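Local coordinates for conserved hypothetical protein (Sulfolobus solfataricus, PDB 2FNA), which binds ADP and is an archaeal AAA+ ATPase that probably hydrolyses ATP, with a predicted winged-helix domain whose role is not established, at residues T247-I252 with K257-A262; D185-E190 with S194-R199; K276-F281 with R291-M296. All blocks are in the same frame, centred on the assembly; numbering follows the deposited sequence. Where two conformers were deposited one is given.

Contact 1: residues T247-I252 with K257-A262; sequences TYFGFI and KNLDFA. With ADP (adenosine-5'-diphosphate), chain D.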
loop_
_atom_site.group_PDB
_atom_site.type_symbol
_atom_site.label_atom_id
_atom_site.label_comp_id
_atom_site.label_asym_id
_atom_site.label_seq_id
_atom_site.Cartn_x
_atom_site.Cartn_y
_atom_site.Cartn_z
ATOM N N THR A 247 -1.143 -7.800 -15.222
ATOM C CA THR A 247 -1.563 -6.608 -15.964
ATOM C C THR A 247 -0.492 -6.115 -16.944
ATOM O O THR A 247 -0.807 -5.825 -18.084
ATOM C CB THR A 247 -1.905 -5.458 -14.984
ATOM O OG1 THR A 247 -2.928 -5.876 -14.086
ATOM C CG2 THR A 247 -2.403 -4.167 -15.697
ATOM N N TYR A 248 0.741 -5.955 -16.461
ATOM C CA TYR A 248 1.866 -5.555 -17.287
ATOM C C TYR A 248 2.077 -6.559 -18.430
ATOM O O TYR A 248 2.139 -6.165 -19.548
ATOM C CB TYR A 248 3.132 -5.487 -16.433
ATOM C CG TYR A 248 4.308 -4.821 -17.112
ATOM C CD1 TYR A 248 4.452 -3.439 -17.072
ATOM C CD2 TYR A 248 5.284 -5.565 -17.773
ATOM C CE1 TYR A 248 5.541 -2.806 -17.692
ATOM C CE2 TYR A 248 6.362 -4.934 -18.392
ATOM C CZ TYR A 248 6.487 -3.558 -18.347
ATOM O OH TYR A 248 7.572 -2.889 -18.982
ATOM N N PHE A 249 2.131 -7.860 -18.120
ATOM C CA PHE A 249 2.201 -8.905 -19.134
ATOM C C PHE A 249 1.126 -8.736 -20.185
ATOM O O PHE A 249 1.391 -8.817 -21.360
ATOM C CB PHE A 249 2.039 -10.313 -18.541
ATOM C CG PHE A 249 1.810 -11.358 -19.601
ATOM C CD1 PHE A 249 2.885 -11.874 -20.326
ATOM C CD2 PHE A 249 0.532 -11.781 -19.921
ATOM C CE1 PHE A 249 2.691 -12.777 -21.326
ATOM C CE2 PHE A 249 0.342 -12.703 -20.929
ATOM C CZ PHE A 249 1.431 -13.191 -21.641
ATOM N N GLY A 250 -0.119 -8.538 -19.749
ATOM C CA GLY A 250 -1.220 -8.410 -20.681
ATOM C C GLY A 250 -1.003 -7.217 -21.576
ATOM O O GLY A 250 -1.222 -7.287 -22.767
ATOM N N PHE A 251 -0.515 -6.124 -21.003
ATOM C CA PHE A 251 -0.267 -4.932 -21.778
ATOM C C PHE A 251 0.821 -5.204 -22.830
ATOM O O PHE A 251 0.634 -4.898 -24.011
ATOM C CB PHE A 251 0.123 -3.743 -20.882
ATOM C CG PHE A 251 0.343 -2.467 -21.665
ATOM C CD1 PHE A 251 1.506 -2.275 -22.380
ATOM C CD2 PHE A 251 -0.636 -1.493 -21.723
ATOM C CE1 PHE A 251 1.704 -1.133 -23.175
ATOM C CE2 PHE A 251 -0.450 -0.353 -22.490
ATOM C CZ PHE A 251 0.735 -0.169 -23.209
ATOM N N ILE A 252 1.946 -5.771 -22.396
ATOM C CA ILE A 252 3.055 -6.036 -23.295
ATOM C C ILE A 252 2.668 -7.018 -24.376
ATOM O O ILE A 252 3.016 -6.829 -25.547
ATOM C CB ILE A 252 4.326 -6.559 -22.561
ATOM C CG1 ILE A 252 4.838 -5.535 -21.545
ATOM C CG2 ILE A 252 5.421 -6.861 -23.557
ATOM C CD1 ILE A 252 5.162 -4.198 -22.130
ATOM N N LYS A 257 2.547 -9.172 -29.121
ATOM C CA LYS A 257 2.036 -10.491 -29.568
ATOM C C LYS A 257 3.087 -11.601 -29.661
ATOM O O LYS A 257 2.916 -12.552 -30.420
ATOM C CB LYS A 257 1.323 -10.388 -30.917
ATOM C CG LYS A 257 0.271 -9.297 -31.001
ATOM C CD LYS A 257 -1.047 -9.739 -30.459
ATOM C CE LYS A 257 -2.099 -8.666 -30.686
ATOM N NZ LYS A 257 -2.378 -8.407 -32.129
ATOM N N ASN A 258 4.169 -11.483 -28.906
ATOM C CA ASN A 258 5.158 -12.539 -28.797
ATOM C C ASN A 258 5.155 -12.984 -27.354
ATOM O O ASN A 258 5.451 -12.211 -26.457
ATOM C CB ASN A 258 6.547 -12.055 -29.213
ATOM C CG ASN A 258 7.556 -13.183 -29.303
ATOM O OD1 ASN A 258 7.905 -13.810 -28.312
ATOM N ND2 ASN A 258 8.019 -13.450 -30.499
ATOM N N LEU A 259 4.807 -14.238 -27.134
ATOM C CA LEU A 259 4.653 -14.753 -25.797
ATOM C C LEU A 259 5.940 -14.691 -24.996
ATOM O O LEU A 259 5.914 -14.268 -23.852
ATOM C CB LEU A 259 4.129 -16.182 -25.843
ATOM C CG LEU A 259 3.997 -16.809 -24.468
ATOM C CD1 LEU A 259 2.865 -16.154 -23.717
ATOM C CD2 LEU A 259 3.772 -18.319 -24.595
ATOM N N ASP A 260 7.061 -15.107 -25.574
ATOM C CA ASP A 260 8.310 -15.187 -24.818
ATOM C C ASP A 260 8.856 -13.820 -24.526
ATOM O O ASP A 260 9.449 -13.591 -23.468
ATOM C CB ASP A 260 9.397 -15.944 -25.582
ATOM C CG ASP A 260 9.103 -17.420 -25.739
ATOM O OD1 ASP A 260 8.172 -17.942 -25.076
ATOM O OD2 ASP A 260 9.828 -18.058 -26.538
ATOM N N PHE A 261 8.726 -12.924 -25.502
ATOM C CA PHE A 261 9.100 -11.537 -25.296
ATOM C C PHE A 261 8.280 -10.906 -24.173
ATOM O O PHE A 261 8.859 -10.290 -23.288
ATOM C CB PHE A 261 8.973 -10.740 -26.599
ATOM C CG PHE A 261 9.281 -9.270 -26.457
ATOM C CD1 PHE A 261 10.573 -8.805 -26.610
ATOM C CD2 PHE A 261 8.259 -8.349 -26.196
ATOM C CE1 PHE A 261 10.856 -7.461 -26.495
ATOM C CE2 PHE A 261 8.534 -6.998 -26.094
ATOM C CZ PHE A 261 9.842 -6.555 -26.237
ATOM N N ALA A 262 6.959 -11.059 -24.194
ATOM C CA ALA A 262 6.088 -10.469 -23.156
ATOM C C ALA A 262 6.353 -11.012 -21.749
ATOM O O ALA A 262 6.313 -10.259 -20.775
ATOM C CB ALA A 262 4.622 -10.617 -23.511
HETATM P PB ADP D . -1.488 -1.623 -4.981
HETATM O O1B ADP D . -2.102 -2.727 -4.182
HETATM O O2B ADP D . 0.025 -1.778 -5.092
HETATM O O3B ADP D . -1.944 -0.235 -4.676
HETATM P PA ADP D . -2.527 -0.985 -7.672
HETATM O O1A ADP D . -3.931 -0.501 -7.506
HETATM O O2A ADP D . -1.572 0.124 -7.825
HETATM O O3A ADP D . -1.991 -2.003 -6.521
HETATM O "O5'" ADP D . -2.556 -2.034 -8.865
HETATM C "C5'" ADP D . -1.358 -2.575 -9.448
HETATM C "C4'" ADP D . -1.547 -2.748 -10.953
HETATM O "O4'" ADP D . -2.386 -3.848 -11.252
HETATM C "C3'" ADP D . -2.185 -1.582 -11.641
HETATM O "O3'" ADP D . -1.713 -1.582 -13.005
HETATM C "C2'" ADP D . -3.659 -1.921 -11.660
HETATM O "O2'" ADP D . -4.353 -1.306 -12.735
HETATM C "C1'" ADP D . -3.588 -3.410 -11.858
HETATM N N9 ADP D . -4.653 -4.184 -11.230
HETATM C C8 ADP D . -4.613 -4.722 -9.992
HETATM N N7 ADP D . -5.719 -5.426 -9.757
HETATM C C5 ADP D . -6.503 -5.324 -10.857
HETATM C C6 ADP D . -7.821 -5.832 -11.296
HETATM N N6 ADP D . -8.568 -6.593 -10.470
HETATM N N1 ADP D . -8.258 -5.519 -12.549
HETATM C C2 ADP D . -7.525 -4.772 -13.396
HETATM N N3 ADP D . -6.317 -4.284 -13.069
HETATM C C4 ADP D . -5.778 -4.533 -11.843
#
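The ring of F249 packs on A262, while T247, two residues earlier on the same helix, faces the nucleotide. T247 OG1 lies 3.4 Å from C1' of the ADP ribose and is hydrogen-bonded to the backbone oxygen of P243, one turn back. F249 carries its CG anti to the backbone N (chi1 167°), which swings the ring out toward the following helix. F249 CE1 sits 3.6 Å from A262 CB, and F249 CZ meets L259 CD1 at the ring edge, 3.9 Å away. L218 and F222 of helix 211-225 also touch this ring. Helix 243-256 turns back on helix 259-282 as a helical hairpin, through a tight turn where K257 has positive phi. N258 is the N-cap of the second helix: its OD1 takes a nearly straight bond (172°) from F261 N at 3.1 Å and a weak one from D260 N. I252, near the turn, brings CG2 to 3.7 Å from A262 CA and 3.8 Å from A262 CB. The same I252 methyl is 4.0 Å from F261 CE2, at the exposed margin of the hairpin.

Contact 2: residues D185-E190 with S194-R199; sequences DYLRVE and SPLFGR. With EDO (1,2-ethanediol), chain I.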
loop_
_atom_site.group_PDB
_atom_site.type_symbol
_atom_site.label_atom_id
_atom_site.label_comp_id
_atom_site.label_asym_id
_atom_site.label_seq_id
_atom_site.Cartn_x
_atom_site.Cartn_y
_atom_site.Cartn_z
ATOM N N ASP A 185 1.449 -1.923 13.527
ATOM C CA ASP A 185 2.391 -1.309 14.442
ATOM C C ASP A 185 2.202 0.206 14.463
ATOM O O ASP A 185 2.212 0.826 15.526
ATOM C CB ASP A 185 3.828 -1.593 14.019
ATOM C CG ASP A 185 4.214 -3.012 14.263
ATOM O OD1 ASP A 185 3.360 -3.755 14.761
ATOM O OD2 ASP A 185 5.360 -3.389 13.944
ATOM N N TYR A 186 2.030 0.795 13.290
ATOM C CA TYR A 186 1.793 2.255 13.206
ATOM C C TYR A 186 0.583 2.733 14.055
ATOM O O TYR A 186 0.642 3.762 14.727
ATOM C CB TYR A 186 1.628 2.707 11.760
ATOM C CG TYR A 186 1.179 4.150 11.723
ATOM C CD1 TYR A 186 2.038 5.167 12.126
ATOM C CD2 TYR A 186 -0.115 4.474 11.426
ATOM C CE1 TYR A 186 1.620 6.495 12.163
ATOM C CE2 TYR A 186 -0.535 5.776 11.452
ATOM C CZ TYR A 186 0.337 6.784 11.846
ATOM O OH TYR A 186 -0.119 8.102 11.846
ATOM N N LEU A 187 -0.489 1.964 14.000
ATOM C CA LEU A 187 -1.759 2.255 14.654
ATOM C C LEU A 187 -1.755 1.768 16.125
ATOM O O LEU A 187 -2.719 2.023 16.862
ATOM C CB LEU A 187 -2.908 1.606 13.849
ATOM C CG LEU A 187 -3.167 2.086 12.406
ATOM C CD1 LEU A 187 -4.102 1.161 11.638
ATOM C CD2 LEU A 187 -3.717 3.501 12.363
ATOM N N ARG A 188 -0.643 1.113 16.510
ATOM C CA ARG A 188 -0.356 0.692 17.877
ATOM C C ARG A 188 -1.475 -0.192 18.438
ATOM O O ARG A 188 -1.825 -0.102 19.598
ATOM C CB ARG A 188 -0.068 1.909 18.781
ATOM C CG ARG A 188 0.892 2.917 18.136
ATOM C CD ARG A 188 1.521 3.908 19.104
ATOM N NE ARG A 188 2.499 4.784 18.440
ATOM C CZ ARG A 188 3.292 5.660 19.075
ATOM N NH1 ARG A 188 3.268 5.783 20.399
ATOM N NH2 ARG A 188 4.144 6.408 18.382
ATOM N N VAL A 189 -2.006 -1.058 17.588
ATOM C CA VAL A 189 -3.071 -2.000 17.938
ATOM C C VAL A 189 -2.720 -2.906 19.095
ATOM O O VAL A 189 -3.620 -3.426 19.785
ATOM C CB VAL A 189 -3.477 -2.825 16.659
ATOM C CG1 VAL A 189 -4.481 -3.911 16.969
ATOM C CG2 VAL A 189 -4.070 -1.893 15.647
ATOM N N GLU A 190 -1.416 -3.084 19.320
ATOM C CA GLU A 190 -0.885 -3.920 20.411
ATOM C C GLU A 190 -0.745 -3.234 21.770
ATOM O O GLU A 190 -0.371 -3.858 22.737
ATOM C CB GLU A 190 0.477 -4.515 19.991
ATOM C CG GLU A 190 1.741 -3.613 20.185
ATOM C CD GLU A 190 1.785 -2.325 19.304
ATOM O OE1 GLU A 190 1.131 -2.274 18.204
ATOM O OE2 GLU A 190 2.486 -1.361 19.738
ATOM N N SER A 194 -2.674 3.088 23.922
ATOM C CA SER A 194 -2.730 3.862 22.709
ATOM C C SER A 194 -4.156 4.293 22.357
ATOM O O SER A 194 -5.138 3.622 22.725
ATOM C CB SER A 194 -2.088 3.098 21.552
ATOM O OG SER A 194 -2.991 2.222 20.926
ATOM N N PRO A 195 -4.279 5.438 21.667
ATOM C CA PRO A 195 -5.571 6.061 21.361
ATOM C C PRO A 195 -6.563 5.211 20.580
ATOM O O PRO A 195 -7.739 5.341 20.815
ATOM C CB PRO A 195 -5.171 7.271 20.515
ATOM C CG PRO A 195 -3.816 7.608 20.981
ATOM C CD PRO A 195 -3.172 6.269 21.157
ATOM N N LEU A 196 -6.091 4.368 19.661
ATOM C CA LEU A 196 -6.976 3.497 18.882
ATOM C C LEU A 196 -7.112 2.071 19.434
ATOM O O LEU A 196 -7.795 1.263 18.826
ATOM C CB LEU A 196 -6.496 3.404 17.428
ATOM C CG LEU A 196 -6.486 4.699 16.607
ATOM C CD1 LEU A 196 -5.944 4.450 15.198
ATOM C CD2 LEU A 196 -7.895 5.287 16.546
ATOM N N PHE A 197 -6.528 1.772 20.595
ATOM C CA PHE A 197 -6.638 0.437 21.145
ATOM C C PHE A 197 -8.099 0.014 21.338
ATOM O O PHE A 197 -8.884 0.770 21.882
ATOM C CB PHE A 197 -5.914 0.313 22.471
ATOM C CG PHE A 197 -5.900 -1.096 23.000
ATOM C CD1 PHE A 197 -5.013 -2.034 22.479
ATOM C CD2 PHE A 197 -6.804 -1.501 23.970
ATOM C CE1 PHE A 197 -5.013 -3.349 22.943
ATOM C CE2 PHE A 197 -6.794 -2.821 24.444
ATOM C CZ PHE A 197 -5.890 -3.734 23.918
ATOM N N GLY A 198 -8.445 -1.203 20.905
ATOM C CA GLY A 198 -9.750 -1.781 21.210
ATOM C C GLY A 198 -10.865 -1.356 20.272
ATOM O O GLY A 198 -12.004 -1.792 20.427
ATOM N N ARG A 199 -10.528 -0.526 19.279
ATOM C CA ARG A 199 -11.495 -0.019 18.313
ATOM C C ARG A 199 -11.447 -0.846 17.052
ATOM O O ARG A 199 -10.378 -1.145 16.563
ATOM C CB ARG A 199 -11.184 1.450 18.020
ATOM C CG ARG A 199 -11.430 2.291 19.245
ATOM C CD ARG A 199 -10.837 3.667 19.159
ATOM N NE ARG A 199 -11.304 4.472 20.284
ATOM C CZ ARG A 199 -10.866 4.361 21.544
ATOM N NH1 ARG A 199 -9.911 3.486 21.905
ATOM N NH2 ARG A 199 -11.387 5.152 22.474
HETATM C C1 EDO I . 0.165 6.851 21.274
HETATM O O1 EDO I . -0.383 8.203 21.415
HETATM C C2 EDO I . 0.415 6.133 22.611
HETATM O O2 EDO I . 0.929 4.782 22.457
HETATM O O HOH W 1 -6.423 -2.776 19.495
#
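S194 and R188 face each other with their CB atoms 3.6 Å apart. With chi1 at 85°, S194 OG stands between its own backbone N and carbonyl carbon and lies 2.9 Å from R188 O; D191 O is a second possible acceptor for the single hydroxyl proton. R188, just past the end of helix 180-186, has positive phi and closes a Schellman motif, and its extended side chain leads away to a weak bond from NH1 to a bound ethanediol. The L187 and L196 side chains cross obliquely, with CD2 of L187 3.7 Å from CD1 of L196; L187 also reaches L34 and L196 reaches I32, both on strand 32-37 of the central sheet. F197 turns its ring edge to V189 O, with CD1 3.3 Å from that oxygen. A water bridges V189 O and G198 N, 2.9 Å from each. P195 follows S194 in a type I turn and packs on L158 and A162 of helix 158-167; a glycine in its place would probably leave those two side chains without their cover and the turn freer to flex. The leucine methyls thus give undirected packing, while S194 OG and the water meet R188 O and V189 O, so these polar backbone atoms at the helix end have partners.

Contact 3: residues K276-F281 with R291-M296; sequences KEFENF and RYLNIM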
loop_
_atom_site.group_PDB
_atom_site.type_symbol
_atom_site.label_atom_id
_atom_site.label_comp_id
_atom_site.label_asym_id
_atom_site.label_seq_id
_atom_site.Cartn_x
_atom_site.Cartn_y
_atom_site.Cartn_z
ATOM N N LYS A 276 14.681 -2.481 -6.523
ATOM C CA LYS A 276 14.641 -1.087 -6.131
ATOM C C LYS A 276 13.875 -0.924 -4.807
ATOM O O LYS A 276 14.275 -0.160 -3.926
ATOM C CB LYS A 276 13.995 -0.243 -7.213
ATOM C CG LYS A 276 14.193 1.255 -6.997
ATOM C CD LYS A 276 13.147 2.070 -7.690
ATOM C CE LYS A 276 13.523 3.533 -7.678
ATOM N NZ LYS A 276 14.094 3.954 -6.348
ATOM N N GLU A 277 12.760 -1.640 -4.695
ATOM C CA GLU A 277 11.979 -1.681 -3.459
ATOM C C GLU A 277 12.776 -2.318 -2.306
ATOM O O GLU A 277 12.605 -1.957 -1.137
ATOM C CB GLU A 277 10.681 -2.448 -3.711
ATOM C CG GLU A 277 9.705 -1.633 -4.569
ATOM C CD GLU A 277 8.489 -2.393 -5.001
ATOM O OE1 GLU A 277 8.427 -3.631 -4.816
ATOM O OE2 GLU A 277 7.581 -1.744 -5.558
ATOM N N PHE A 278 13.636 -3.274 -2.606
ATOM C CA PHE A 278 14.473 -3.797 -1.552
ATOM C C PHE A 278 15.476 -2.749 -1.086
ATOM O O PHE A 278 15.812 -2.703 0.083
ATOM C CB PHE A 278 15.190 -5.059 -1.979
ATOM C CG PHE A 278 15.618 -5.911 -0.824
ATOM C CD1 PHE A 278 14.662 -6.431 0.043
ATOM C CD2 PHE A 278 16.948 -6.193 -0.591
ATOM C CE1 PHE A 278 15.018 -7.221 1.098
ATOM C CE2 PHE A 278 17.307 -6.992 0.471
ATOM C CZ PHE A 278 16.320 -7.508 1.316
ATOM N N GLU A 279 15.957 -1.915 -2.001
ATOM C CA GLU A 279 16.855 -0.805 -1.639
ATOM C C GLU A 279 16.151 0.182 -0.729
ATOM O O GLU A 279 16.758 0.654 0.214
ATOM C CB GLU A 279 17.380 -0.069 -2.871
ATOM C CG GLU A 279 18.403 -0.849 -3.651
ATOM C CD GLU A 279 19.569 -1.242 -2.781
ATOM O OE1 GLU A 279 20.155 -0.330 -2.150
ATOM O OE2 GLU A 279 19.860 -2.461 -2.687
ATOM N N ASN A 280 14.883 0.486 -1.000
ATOM C CA ASN A 280 14.073 1.268 -0.063
ATOM C C ASN A 280 13.989 0.621 1.321
ATOM O O ASN A 280 14.124 1.307 2.335
ATOM C CB ASN A 280 12.653 1.484 -0.555
ATOM C CG ASN A 280 12.579 2.317 -1.787
ATOM O OD1 ASN A 280 13.515 3.017 -2.127
ATOM N ND2 ASN A 280 11.446 2.268 -2.453
ATOM N N PHE A 281 13.762 -0.690 1.358
ATOM C CA PHE A 281 13.818 -1.431 2.612
ATOM C C PHE A 281 15.159 -1.309 3.329
ATOM O O PHE A 281 15.188 -1.215 4.540
ATOM C CB PHE A 281 13.472 -2.916 2.398
ATOM C CG PHE A 281 13.635 -3.767 3.645
ATOM C CD1 PHE A 281 12.641 -3.805 4.618
ATOM C CD2 PHE A 281 14.797 -4.502 3.855
ATOM C CE1 PHE A 281 12.805 -4.573 5.779
ATOM C CE2 PHE A 281 14.963 -5.252 4.995
ATOM C CZ PHE A 281 13.977 -5.299 5.962
ATOM N N ARG A 291 23.767 -8.843 5.034
ATOM C CA ARG A 291 23.063 -9.911 5.716
ATOM C C ARG A 291 21.655 -10.092 5.167
ATOM O O ARG A 291 21.228 -11.206 4.906
ATOM C CB ARG A 291 22.997 -9.615 7.207
ATOM C CG ARG A 291 24.377 -9.405 7.832
ATOM C CD ARG A 291 24.346 -9.436 9.336
ATOM N NE ARG A 291 25.694 -9.624 9.874
ATOM C CZ ARG A 291 25.964 -9.903 11.146
ATOM N NH1 ARG A 291 24.991 -10.023 12.038
ATOM N NH2 ARG A 291 27.220 -10.057 11.529
ATOM N N TYR A 292 20.925 -8.992 5.009
ATOM C CA TYR A 292 19.592 -9.049 4.394
ATOM C C TYR A 292 19.626 -9.653 2.971
ATOM O O TYR A 292 18.819 -10.522 2.653
ATOM C CB TYR A 292 18.927 -7.662 4.400
ATOM C CG TYR A 292 18.324 -7.276 5.738
ATOM C CD1 TYR A 292 17.251 -7.993 6.271
ATOM C CD2 TYR A 292 18.800 -6.182 6.467
ATOM C CE1 TYR A 292 16.679 -7.656 7.485
ATOM C CE2 TYR A 292 18.219 -5.829 7.710
ATOM C CZ TYR A 292 17.164 -6.573 8.210
ATOM O OH TYR A 292 16.564 -6.253 9.416
ATOM N N LEU A 293 20.554 -9.202 2.124
ATOM C CA LEU A 293 20.722 -9.782 0.784
ATOM C C LEU A 293 20.936 -11.295 0.879
ATOM O O LEU A 293 20.379 -12.067 0.091
ATOM C CB LEU A 293 21.900 -9.141 0.027
ATOM C CG LEU A 293 21.599 -7.787 -0.624
ATOM C CD1 LEU A 293 22.872 -6.989 -0.855
ATOM C CD2 LEU A 293 20.807 -7.971 -1.936
ATOM N N ASN A 294 21.746 -11.705 1.847
ATOM C CA ASN A 294 22.051 -13.111 2.044
ATOM C C ASN A 294 20.801 -13.900 2.437
ATOM O O ASN A 294 20.545 -14.978 1.901
ATOM C CB ASN A 294 23.119 -13.261 3.117
ATOM C CG ASN A 294 23.681 -14.652 3.181
ATOM O OD1 ASN A 294 23.004 -15.592 3.615
ATOM N ND2 ASN A 294 24.932 -14.799 2.755
ATOM N N ILE A 295 20.039 -13.367 3.384
ATOM C CA ILE A 295 18.795 -14.002 3.843
ATOM C C ILE A 295 17.816 -14.222 2.694
ATOM O O ILE A 295 17.183 -15.278 2.616
ATOM C CB ILE A 295 18.099 -13.162 4.936
ATOM C CG1 ILE A 295 18.856 -13.289 6.277
ATOM C CG2 ILE A 295 16.621 -13.574 5.077
ATOM C CD1 ILE A 295 18.400 -12.330 7.360
HETATM N N MSE A 296 17.678 -13.226 1.813
HETATM C CA MSE A 296 16.669 -13.300 0.739
HETATM C C MSE A 296 17.055 -14.291 -0.346
HETATM O O MSE A 296 16.209 -15.027 -0.873
HETATM C CB MSE A 296 16.423 -11.924 0.131
HETATM C CG MSE A 296 15.699 -10.970 1.045
HETATM SE SE MSE A 296 13.968 -11.639 1.685
HETATM C CE MSE A 296 13.094 -11.864 0.034
#
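Helix 289-299, at the start of the predicted winged helix-turn-helix region, packs here against the C-terminal part of helix 259-282, through aromatic side chains of F278, F281 and Y292. The short helical segments run at 134° to each other with axes 11.7 Å apart at closest approach, a spacing wide enough for whole rings to lie between the backbones. F281 and Y292 make a T-shaped stack: the F281 edge points at the Y292 face, planes at 89° and centroids 5.1 Å apart. F281 CE2 comes over the centre of the tyrosine ring, and its nearest atom there is Y292 CD1 at 3.8 Å. F278, one turn earlier, pushes its CZ between two residues of the other helix, 3.5 Å from CG of selenomethionine M296 and 4.0 Å from Y292 CB. In M296, chi1 of -70° leaves CG beside the backbone N, where F278 CZ meets it. L293 adds a looser touch, CD2 lying 4.4 Å from F278 CE2. W337 stacks edge-to-face with both phenylalanines, F356 does so with F278, and R285 makes a cation-pi contact with F281. Between the two segments themselves, only apolar and aromatic groups meet, and the fit depends on ring edges, a ring face and the CG methylene of M296; the salt bridge from E279 to R289 supplies a charged link between the same helices nearby.

Contact 3 is the most deeply buried of the three; contacts 1 and 2 each mix buried residues with exposed ones. Contacts 1 and 3 share helix 259-282, one near its beginning and the other toward its end, their centres 28 Å apart, so this helix runs from the hairpin beside ADP to the predicted winged-helix region. Contact 2 belongs to a loop leading back to the central parallel sheet and lies across the chain's centre from contact 1, about 43 Å between centres. Chemistry follows place: aliphatic and phenyl packing in the hairpin, ring-on-ring packing at the buried helix interface, and in the loop a leucine pair beside backbone oxygens met by a hydroxyl and a water.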